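Local coordinates for protein carboxylesterase SOBER1 (Arabidopsis thaliana, PDB 6AVX) that hydrolyses carboxylic esters with short acyl chains, shows phospholipase A2 activity and restrains the plant hypersensitive response to the bacterial effector AvrBsT, at residues A[11-17]-A[56-60]; A[27-33]-A[204-209]; A[99-105]-A[123-129]. The protein carries 1 engineered substitution. One frame throughout, in Å; residues are numbered along the deposited sequence.

Interaction 1. Residues A[11-17]-A[56-60]; sequences LHGLGDS and MRSWF
The carbonyl oxygen of Arg-57 takes the backbone N-H of Gly-15, Gly-15 N to Arg-57 O 2.7 Å. Gly-15 is the third residue of a type II turn from Gly-13 to Asp-16, with positive phi, and a water closes a second bridge between Gly-15 O and Arg-57 N. Further along, the indole of Trp-59 points its NE1 at the carbonyl of His-12, NE1 to O 2.8 Å; the oxygen lies in the indole plane, although the N-H is bent to 137° at the hydrogen. The same NE1 sits over the centre of one face of the His-12 imidazole, the two rings meeting obliquely with planes 34° apart. Asp-16 O lies over the opposite face of the imidazole, offset toward its rim. His-12 CG stands between its own backbone N and carbonyl carbon (chi1 67°), which folds the ring back along the loop so that ND1 reaches Gly-13 O at 2.7 Å; NE2 bonds to Ala-43 N, and with both nitrogens held the ring can hardly turn. The Arg-57 chain runs past Asp-16 O and Ser-17 CB before NH2 meets Ala-43 O. Leu-14 lays CD1 against Ser-58, 3.4 Å from OG, whose hydroxyl bonds to Gln-109. Leu-14 also lies about 6 Å, side chain to side chain, from Ser-108, the probable nucleophile. This His-Gly loop, leaving the end of strand 7-11 beside the nucleophile, is where alpha/beta hydrolases commonly build their oxyanion hole.

Interaction 2. Residues A[27-33]-A[204-209]; sequences QFKSSEL and IESWIK
Glu-205 reaches out from helix 204-209 with CG anti to its backbone N (chi1 177°) and the rest of the chain extended, passing alongside Phe-28 and Leu-33 to put its carboxylate against the backbone of the 27-33 loop. Phe-28 runs past it in the opposite sense: ring atom CD2 lies 3.5 Å from Glu-205 CB, and ring and carboxylate planes are turned 59° apart. Leu-33 likewise slides antiparallel to the glutamate, its CD1 3.7 Å from Glu-205 CG, so both apolar side chains line the aliphatic part of the acid. At the tip, OE2 is gripped twice by one residue. Ser-30 N meets OE2 at 3.0 Å on the syn side, while Ser-30 OG comes from above the carboxylate plane, 2.7 Å from OE2; both donors use the same face. That hydroxyl also accepts from Leu-33 N, an ST motif that ties the loop's own turn to the buried acid. The other oxygen, OE1, takes a water shared with Lys-29 N and Gln-27 O, and three such bonds would be expected to stabilise a carboxylate anion. In the alpha/beta-hydrolase fold, helix 198-212 follows the last strand and packs on the central sheet, and the 27-33 loop covers part of its flank. Ile-204 CG2 reaches the edge of the Phe-28 ring, and Trp-38 forms an edge-to-face pair with the same ring. The Leu-33 and Ile-208 side chains cross at about a right angle, Leu-33 CD2 3.9 Å from Ile-208 CG2. Toward solvent, Glu-32 and Lys-209 cross at a slant in a weak salt bridge, OE1 to NZ 3.3 Å, and a water links Glu-32 OE2 to the same ammonium.

Interaction 3. Residues A[99-105]-A[123-129]; sequences PENVFIC and KTLGGGA
Phe-103 lies along Gly-126 and Gly-127 of the neighbouring strand end. Its CB is 4.1 Å from Gly-127 O; CG, anti to the carbonyl carbon (chi1 -65°), brings the ring over the chain. CD2 then meets Gly-127 N at 3.5 Å, CE2 touches Gly-126 C at 3.4 Å, and CZ ends near Gly-126 CA, which makes a CH-pi contact over one face of the ring. With no side chain, Gly-126 lets the ring lie directly on its backbone. Helix 198-212 supports the ring too, through Ile-208, Arg-211 and Leu-212. On the other side of the strand, Ile-104 CG1 and Val-102 CB pack against the two methyls of Leu-125. The backbones pair in parallel, Ile-104 N to Gly-127 O 3.0 Å and Ala-129 N to Ile-104 O 2.8 Å. Before the strands, Glu-100 OE1 and Leu-125 O approach as two acceptors, and Arg-211 NH2 reconciles them by bonding to both. The pairing closes the right-handed beta-alpha-beta crossover of strand 102-107, helix 109-120 and strand 127-131, whose first turn is the probable nucleophile elbow of this alpha/beta hydrolase.

How the interactions relate
Along the chain, interaction 1 closes before interaction 3 opens, interaction 2 encloses interaction 3, and the segments of interactions 1 and 2 alternate. The central parallel sheet joins them: strand 7-11 enters interaction 1 and pairs with strand 102-107 of interaction 3 through Leu-11 N to Cys-105 O, 2.8 Å. Helix 198-212, carrying interaction 2, lies on that sheet with Trp-207 packed against Gly-127 and Gly-128. Centres of interactions 2 and 3 are 14 Å apart, those of 1 and 3 21 Å, those of 1 and 2 25 Å. Interaction 1 lies beside the probable catalytic serine and interaction 3 holds the strand that leads to it; interaction 2 lies away from the site.

Interaction 1. Residues A[11-17]-A[56-60]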
loop_
_atom_site.group_PDB
_atom_site.type_symbol
_atom_site.label_atom_id
_atom_site.label_comp_id
_atom_site.label_asym_id
_atom_site.label_seq_id
_atom_site.Cartn_x
_atom_site.Cartn_y
_atom_site.Cartn_z
ATOM N N LEU A 11 6.456 -1.054 0.491
ATOM C CA LEU A 11 6.181 -2.453 0.186
ATOM C C LEU A 11 6.212 -2.659 -1.323
ATOM O O LEU A 11 5.381 -2.105 -2.050
ATOM C CB LEU A 11 4.823 -2.848 0.754
ATOM C CG LEU A 11 4.695 -2.634 2.260
ATOM C CD1 LEU A 11 3.301 -2.906 2.757
ATOM C CD2 LEU A 11 5.728 -3.462 3.034
ATOM N N HIS A 12 7.168 -3.467 -1.787
ATOM C CA HIS A 12 7.378 -3.720 -3.202
ATOM C C HIS A 12 6.240 -4.554 -3.797
ATOM O O HIS A 12 5.414 -5.138 -3.099
ATOM C CB HIS A 12 8.727 -4.426 -3.406
ATOM C CG HIS A 12 8.789 -5.814 -2.835
ATOM N ND1 HIS A 12 8.174 -6.893 -3.435
ATOM C CD2 HIS A 12 9.386 -6.297 -1.721
ATOM C CE1 HIS A 12 8.395 -7.981 -2.704
ATOM N NE2 HIS A 12 9.131 -7.649 -1.664
ATOM N N GLY A 13 6.237 -4.635 -5.131
ATOM C CA GLY A 13 5.268 -5.421 -5.871
ATOM C C GLY A 13 5.704 -6.859 -6.118
ATOM O O GLY A 13 6.783 -7.308 -5.725
ATOM N N LEU A 14 4.829 -7.593 -6.795
ATOM C CA LEU A 14 5.019 -9.021 -6.979
ATOM C C LEU A 14 6.325 -9.317 -7.702
ATOM O O LEU A 14 6.588 -8.780 -8.784
ATOM C CB LEU A 14 3.858 -9.550 -7.812
ATOM C CG LEU A 14 3.900 -11.021 -8.207
ATOM C CD1 LEU A 14 3.844 -11.865 -6.955
ATOM C CD2 LEU A 14 2.754 -11.335 -9.177
ATOM N N GLY A 15 7.131 -10.198 -7.118
ATOM C CA GLY A 15 8.384 -10.648 -7.686
ATOM C C GLY A 15 9.579 -9.787 -7.352
ATOM O O GLY A 15 10.719 -10.218 -7.566
ATOM N N ASP A 16 9.355 -8.581 -6.857
ATOM C CA ASP A 16 10.407 -7.589 -6.664
ATOM C C ASP A 16 11.026 -7.794 -5.279
ATOM O O ASP A 16 10.752 -8.787 -4.605
ATOM C CB ASP A 16 9.781 -6.208 -6.875
ATOM C CG ASP A 16 10.754 -5.137 -7.319
ATOM O OD1 ASP A 16 11.968 -5.366 -7.407
ATOM O OD2 ASP A 16 10.267 -4.020 -7.562
ATOM N N SER A 17 11.845 -6.846 -4.813
ATOM C CA SER A 17 12.486 -6.957 -3.504
ATOM C C SER A 17 12.628 -5.570 -2.896
ATOM O O SER A 17 12.488 -4.545 -3.576
ATOM C CB SER A 17 13.858 -7.613 -3.603
ATOM O OG SER A 17 14.779 -6.735 -4.221
ATOM N N MET A 56 8.398 -17.033 -6.153
ATOM C CA MET A 56 9.026 -15.726 -6.286
ATOM C C MET A 56 8.681 -14.943 -5.032
ATOM O O MET A 56 7.815 -15.345 -4.258
ATOM C CB MET A 56 8.514 -15.019 -7.546
ATOM C CG MET A 56 6.999 -14.839 -7.573
ATOM S SD MET A 56 6.370 -14.453 -9.214
ATOM C CE MET A 56 6.745 -15.982 -10.082
ATOM N N ARG A 57 9.344 -13.817 -4.837
ATOM C CA ARG A 57 8.975 -12.981 -3.705
ATOM C C ARG A 57 7.559 -12.481 -3.928
ATOM O O ARG A 57 7.238 -11.930 -4.990
ATOM C CB ARG A 57 9.926 -11.805 -3.560
ATOM C CG ARG A 57 11.323 -12.193 -3.164
ATOM C CD ARG A 57 12.060 -11.004 -2.536
ATOM N NE ARG A 57 13.448 -11.334 -2.207
ATOM C CZ ARG A 57 13.825 -12.022 -1.141
ATOM N NH1 ARG A 57 15.110 -12.301 -0.961
ATOM N NH2 ARG A 57 12.957 -12.423 -0.236
ATOM N N SER A 58 6.695 -12.684 -2.945
ATOM C CA SER A 58 5.283 -12.356 -3.089
ATOM C C SER A 58 4.685 -12.171 -1.706
ATOM O O SER A 58 4.805 -13.052 -0.851
ATOM C CB SER A 58 4.568 -13.495 -3.799
ATOM O OG SER A 58 3.187 -13.219 -3.868
ATOM N N TRP A 59 4.024 -11.032 -1.485
ATOM C CA TRP A 59 3.431 -10.783 -0.178
ATOM C C TRP A 59 2.287 -11.735 0.137
ATOM O O TRP A 59 2.085 -12.093 1.297
ATOM C CB TRP A 59 2.944 -9.333 -0.069
ATOM C CG TRP A 59 4.051 -8.330 -0.117
ATOM C CD1 TRP A 59 4.333 -7.469 -1.135
ATOM C CD2 TRP A 59 5.044 -8.106 0.889
ATOM N NE1 TRP A 59 5.445 -6.731 -0.822
ATOM C CE2 TRP A 59 5.905 -7.101 0.409
ATOM C CE3 TRP A 59 5.300 -8.655 2.146
ATOM C CZ2 TRP A 59 7.000 -6.642 1.137
ATOM C CZ3 TRP A 59 6.388 -8.200 2.854
ATOM C CH2 TRP A 59 7.215 -7.204 2.355
ATOM N N PHE A 60 1.468 -12.079 -0.856
ATOM C CA PHE A 60 0.283 -12.911 -0.671
ATOM C C PHE A 60 -0.096 -13.438 -2.054
ATOM O O PHE A 60 0.298 -12.876 -3.067
ATOM C CB PHE A 60 -0.858 -12.127 -0.008
ATOM C CG PHE A 60 -1.306 -10.911 -0.782
ATOM C CD1 PHE A 60 -2.187 -11.042 -1.845
ATOM C CD2 PHE A 60 -0.884 -9.631 -0.442
ATOM C CE1 PHE A 60 -2.607 -9.921 -2.569
ATOM C CE2 PHE A 60 -1.319 -8.508 -1.165
ATOM C CZ PHE A 60 -2.177 -8.663 -2.220
HETATM O O HOH W 1 11.214 -12.917 -6.994
#

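Interaction 2. Residues A[27-33]-A[204-209]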
loop_
_atom_site.group_PDB
_atom_site.type_symbol
_atom_site.label_atom_id
_atom_site.label_comp_id
_atom_site.label_asym_id
_atom_site.label_seq_id
_atom_site.Cartn_x
_atom_site.Cartn_y
_atom_site.Cartn_z
ATOM N N GLN A 27 14.141 10.063 -4.493
ATOM C CA GLN A 27 13.253 11.014 -5.150
ATOM C C GLN A 27 12.536 11.918 -4.158
ATOM O O GLN A 27 11.878 12.879 -4.572
ATOM C CB GLN A 27 12.231 10.258 -6.002
ATOM C CG GLN A 27 12.862 9.521 -7.165
ATOM C CD GLN A 27 13.600 10.464 -8.084
ATOM O OE1 GLN A 27 13.093 11.534 -8.418
ATOM N NE2 GLN A 27 14.806 10.085 -8.478
ATOM N N PHE A 28 12.646 11.633 -2.865
ATOM C CA PHE A 28 12.047 12.447 -1.813
ATOM C C PHE A 28 13.174 13.332 -1.295
ATOM O O PHE A 28 13.865 13.013 -0.324
ATOM C CB PHE A 28 11.468 11.557 -0.712
ATOM C CG PHE A 28 10.254 10.771 -1.139
ATOM C CD1 PHE A 28 10.348 9.755 -2.081
ATOM C CD2 PHE A 28 9.014 11.038 -0.584
ATOM C CE1 PHE A 28 9.223 9.032 -2.478
ATOM C CE2 PHE A 28 7.888 10.319 -0.976
ATOM C CZ PHE A 28 7.998 9.321 -1.923
ATOM N N LYS A 29 13.381 14.447 -1.995
ATOM C CA LYS A 29 14.556 15.297 -1.825
ATOM C C LYS A 29 14.323 16.489 -0.908
ATOM O O LYS A 29 15.249 17.282 -0.703
ATOM C CB LYS A 29 15.036 15.791 -3.193
ATOM C CG LYS A 29 15.489 14.683 -4.096
ATOM C CD LYS A 29 16.047 15.245 -5.386
ATOM C CE LYS A 29 16.444 14.160 -6.369
ATOM N NZ LYS A 29 17.597 13.362 -5.897
ATOM N N SER A 30 13.137 16.636 -0.340
ATOM C CA SER A 30 12.837 17.813 0.461
ATOM C C SER A 30 13.596 17.813 1.782
ATOM O O SER A 30 13.945 16.770 2.335
ATOM C CB SER A 30 11.345 17.891 0.760
ATOM O OG SER A 30 10.933 16.804 1.565
ATOM N N SER A 31 13.819 19.015 2.314
ATOM C CA SER A 31 14.337 19.131 3.673
ATOM C C SER A 31 13.430 18.426 4.671
ATOM O O SER A 31 13.904 17.770 5.603
ATOM C CB SER A 31 14.495 20.598 4.056
ATOM O OG SER A 31 15.432 21.242 3.222
ATOM N N GLU A 32 12.114 18.539 4.482
ATOM C CA GLU A 32 11.159 18.025 5.452
ATOM C C GLU A 32 11.226 16.516 5.583
ATOM O O GLU A 32 10.964 15.979 6.662
ATOM C CB GLU A 32 9.739 18.442 5.060
ATOM C CG GLU A 32 9.446 19.924 5.238
ATOM C CD GLU A 32 9.862 20.792 4.062
ATOM O OE1 GLU A 32 10.502 20.319 3.092
ATOM O OE2 GLU A 32 9.518 21.995 4.102
ATOM N N LEU A 33 11.530 15.805 4.510
ATOM C CA LEU A 33 11.618 14.357 4.585
ATOM C C LEU A 33 13.048 13.862 4.729
ATOM O O LEU A 33 13.277 12.651 4.765
ATOM C CB LEU A 33 10.921 13.728 3.377
ATOM C CG LEU A 33 9.403 13.992 3.279
ATOM C CD1 LEU A 33 8.768 12.881 2.485
ATOM C CD2 LEU A 33 8.719 14.120 4.636
ATOM N N ILE A 204 3.170 12.279 -3.680
ATOM C CA ILE A 204 3.149 11.574 -2.405
ATOM C C ILE A 204 3.984 12.321 -1.374
ATOM O O ILE A 204 3.573 12.471 -0.214
ATOM C CB ILE A 204 3.610 10.117 -2.593
ATOM C CG1 ILE A 204 2.593 9.345 -3.442
ATOM C CG2 ILE A 204 3.826 9.438 -1.234
ATOM C CD1 ILE A 204 3.147 8.105 -4.073
ATOM N N GLU A 205 5.180 12.774 -1.760
ATOM C CA GLU A 205 6.018 13.533 -0.831
ATOM C C GLU A 205 5.283 14.759 -0.316
ATOM O O GLU A 205 5.304 15.045 0.883
ATOM C CB GLU A 205 7.319 13.950 -1.510
ATOM C CG GLU A 205 8.215 14.822 -0.615
ATOM C CD GLU A 205 9.528 15.174 -1.261
ATOM O OE1 GLU A 205 9.513 15.429 -2.481
ATOM O OE2 GLU A 205 10.554 15.154 -0.567
ATOM N N SER A 206 4.631 15.494 -1.209
ATOM C CA SER A 206 3.892 16.683 -0.790
ATOM C C SER A 206 2.764 16.323 0.170
ATOM O O SER A 206 2.484 17.069 1.115
ATOM C CB SER A 206 3.339 17.409 -2.011
ATOM O OG SER A 206 4.389 17.926 -2.805
ATOM N N TRP A 207 2.077 15.204 -0.084
ATOM C CA TRP A 207 1.012 14.735 0.801
ATOM C C TRP A 207 1.556 14.353 2.173
ATOM O O TRP A 207 0.968 14.717 3.193
ATOM C CB TRP A 207 0.307 13.573 0.107
ATOM C CG TRP A 207 -0.633 12.728 0.917
ATOM C CD1 TRP A 207 -1.948 12.965 1.192
ATOM C CD2 TRP A 207 -0.326 11.449 1.488
ATOM N NE1 TRP A 207 -2.470 11.905 1.912
ATOM C CE2 TRP A 207 -1.494 10.967 2.105
ATOM C CE3 TRP A 207 0.822 10.668 1.524
ATOM C CZ2 TRP A 207 -1.537 9.731 2.759
ATOM C CZ3 TRP A 207 0.777 9.447 2.174
ATOM C CH2 TRP A 207 -0.393 8.994 2.775
ATOM N N ILE A 208 2.690 13.656 2.230
ATOM C CA ILE A 208 3.307 13.367 3.522
ATOM C C ILE A 208 3.640 14.660 4.253
ATOM O O ILE A 208 3.371 14.801 5.452
ATOM C CB ILE A 208 4.548 12.474 3.351
ATOM C CG1 ILE A 208 4.130 11.099 2.836
ATOM C CG2 ILE A 208 5.268 12.325 4.677
ATOM C CD1 ILE A 208 5.299 10.170 2.503
ATOM N N LYS A 209 4.240 15.620 3.544
ATOM C CA LYS A 209 4.576 16.903 4.159
ATOM C C LYS A 209 3.345 17.587 4.725
ATOM O O LYS A 209 3.389 18.148 5.825
ATOM C CB LYS A 209 5.253 17.810 3.140
ATOM C CG LYS A 209 6.675 17.361 2.828
ATOM C CD LYS A 209 7.287 18.113 1.671
ATOM C CE LYS A 209 7.231 19.603 1.883
ATOM N NZ LYS A 209 8.033 20.312 0.838
HETATM O O HOH W 2 11.675 16.061 -3.764
HETATM O O HOH W 3 7.698 22.910 2.480
#

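Interaction 3. Residues A[99-105]-A[123-129]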
loop_
_atom_site.group_PDB
_atom_site.type_symbol
_atom_site.label_atom_id
_atom_site.label_comp_id
_atom_site.label_asym_id
_atom_site.label_seq_id
_atom_site.Cartn_x
_atom_site.Cartn_y
_atom_site.Cartn_z
ATOM N N PRO A 99 2.676 7.075 16.326
ATOM C CA PRO A 99 1.949 6.395 15.235
ATOM C C PRO A 99 1.580 7.316 14.088
ATOM O O PRO A 99 1.598 6.879 12.932
ATOM C CB PRO A 99 0.716 5.824 15.943
ATOM C CG PRO A 99 1.128 5.701 17.379
ATOM C CD PRO A 99 2.098 6.780 17.655
ATOM N N GLU A 100 1.247 8.568 14.364
ATOM C CA GLU A 100 0.885 9.505 13.315
ATOM C C GLU A 100 2.075 9.948 12.470
ATOM O O GLU A 100 1.883 10.666 11.489
ATOM C CB GLU A 100 0.193 10.715 13.940
ATOM C CG GLU A 100 -1.129 10.392 14.604
ATOM C CD GLU A 100 -2.303 10.630 13.682
ATOM O OE1 GLU A 100 -2.335 10.023 12.590
ATOM O OE2 GLU A 100 -3.187 11.440 14.037
ATOM N N ASN A 101 3.290 9.549 12.827
ATOM C CA ASN A 101 4.470 9.794 12.007
ATOM C C ASN A 101 4.876 8.566 11.203
ATOM O O ASN A 101 5.974 8.555 10.619
ATOM C CB ASN A 101 5.629 10.291 12.877
ATOM C CG ASN A 101 5.454 11.737 13.317
ATOM O OD1 ASN A 101 4.344 12.256 13.389
ATOM N ND2 ASN A 101 6.567 12.399 13.590
ATOM N N VAL A 102 4.019 7.549 11.152
ATOM C CA VAL A 102 4.257 6.323 10.398
ATOM C C VAL A 102 3.466 6.410 9.110
ATOM O O VAL A 102 2.249 6.636 9.136
ATOM C CB VAL A 102 3.804 5.094 11.201
ATOM C CG1 VAL A 102 3.855 3.832 10.348
ATOM C CG2 VAL A 102 4.653 4.943 12.464
ATOM N N PHE A 103 4.134 6.189 7.988
ATOM C CA PHE A 103 3.502 6.151 6.677
ATOM C C PHE A 103 3.804 4.812 6.030
ATOM O O PHE A 103 4.959 4.363 6.056
ATOM C CB PHE A 103 4.017 7.298 5.806
ATOM C CG PHE A 103 3.633 8.629 6.343
ATOM C CD1 PHE A 103 4.374 9.227 7.346
ATOM C CD2 PHE A 103 2.489 9.251 5.898
ATOM C CE1 PHE A 103 3.970 10.447 7.888
ATOM C CE2 PHE A 103 2.099 10.467 6.432
ATOM C CZ PHE A 103 2.838 11.049 7.414
ATOM N N ILE A 104 2.782 4.166 5.480
ATOM C CA ILE A 104 2.918 2.898 4.775
ATOM C C ILE A 104 2.615 3.171 3.309
ATOM O O ILE A 104 1.592 3.778 2.997
ATOM C CB ILE A 104 1.949 1.835 5.325
ATOM C CG1 ILE A 104 1.883 1.842 6.861
ATOM C CG2 ILE A 104 2.339 0.461 4.802
ATOM C CD1 ILE A 104 3.191 1.603 7.543
ATOM N N CYS A 105 3.483 2.711 2.416
ATOM C CA CYS A 105 3.323 2.943 0.990
ATOM C C CYS A 105 3.644 1.666 0.247
ATOM O O CYS A 105 4.409 0.834 0.733
ATOM C CB CYS A 105 4.319 3.996 0.493
ATOM S SG CYS A 105 4.425 5.529 1.408
ATOM N N LYS A 123 -4.248 1.497 15.587
ATOM C CA LYS A 123 -4.000 2.911 15.825
ATOM C C LYS A 123 -4.035 3.705 14.524
ATOM O O LYS A 123 -3.779 3.167 13.443
ATOM C CB LYS A 123 -2.644 3.096 16.497
ATOM C CG LYS A 123 -2.616 2.384 17.856
ATOM C CD LYS A 123 -1.284 2.470 18.533
ATOM C CE LYS A 123 -1.305 1.697 19.851
ATOM N NZ LYS A 123 0.042 1.618 20.443
ATOM N N THR A 124 -4.372 4.983 14.638
ATOM C CA THR A 124 -4.276 5.905 13.511
ATOM C C THR A 124 -2.816 6.103 13.150
ATOM O O THR A 124 -1.981 6.381 14.014
ATOM C CB THR A 124 -4.878 7.267 13.864
ATOM O OG1 THR A 124 -6.190 7.084 14.422
ATOM C CG2 THR A 124 -4.948 8.164 12.633
ATOM N N LEU A 125 -2.512 5.990 11.878
ATOM C CA LEU A 125 -1.164 6.210 11.368
ATOM C C LEU A 125 -1.134 7.520 10.597
ATOM O O LEU A 125 -2.154 8.186 10.395
ATOM C CB LEU A 125 -0.721 5.021 10.512
ATOM C CG LEU A 125 -0.756 3.676 11.235
ATOM C CD1 LEU A 125 -0.457 2.546 10.260
ATOM C CD2 LEU A 125 0.178 3.657 12.425
ATOM N N GLY A 126 0.067 7.888 10.154
ATOM C CA GLY A 126 0.227 9.092 9.363
ATOM C C GLY A 126 -0.498 8.994 8.033
ATOM O O GLY A 126 -1.153 9.935 7.588
ATOM N N GLY A 127 -0.412 7.848 7.386
ATOM C CA GLY A 127 -1.099 7.685 6.129
ATOM C C GLY A 127 -0.749 6.383 5.449
ATOM O O GLY A 127 0.263 5.748 5.762
ATOM N N GLY A 128 -1.576 6.020 4.485
ATOM C CA GLY A 128 -1.306 4.927 3.577
ATOM C C GLY A 128 -1.307 5.439 2.154
ATOM O O GLY A 128 -2.305 6.031 1.712
ATOM N N ALA A 129 -0.210 5.238 1.426
ATOM C CA ALA A 129 -0.106 5.644 0.024
ATOM C C ALA A 129 -0.117 4.388 -0.828
ATOM O O ALA A 129 0.818 3.580 -0.771
ATOM C CB ALA A 129 1.169 6.432 -0.228
#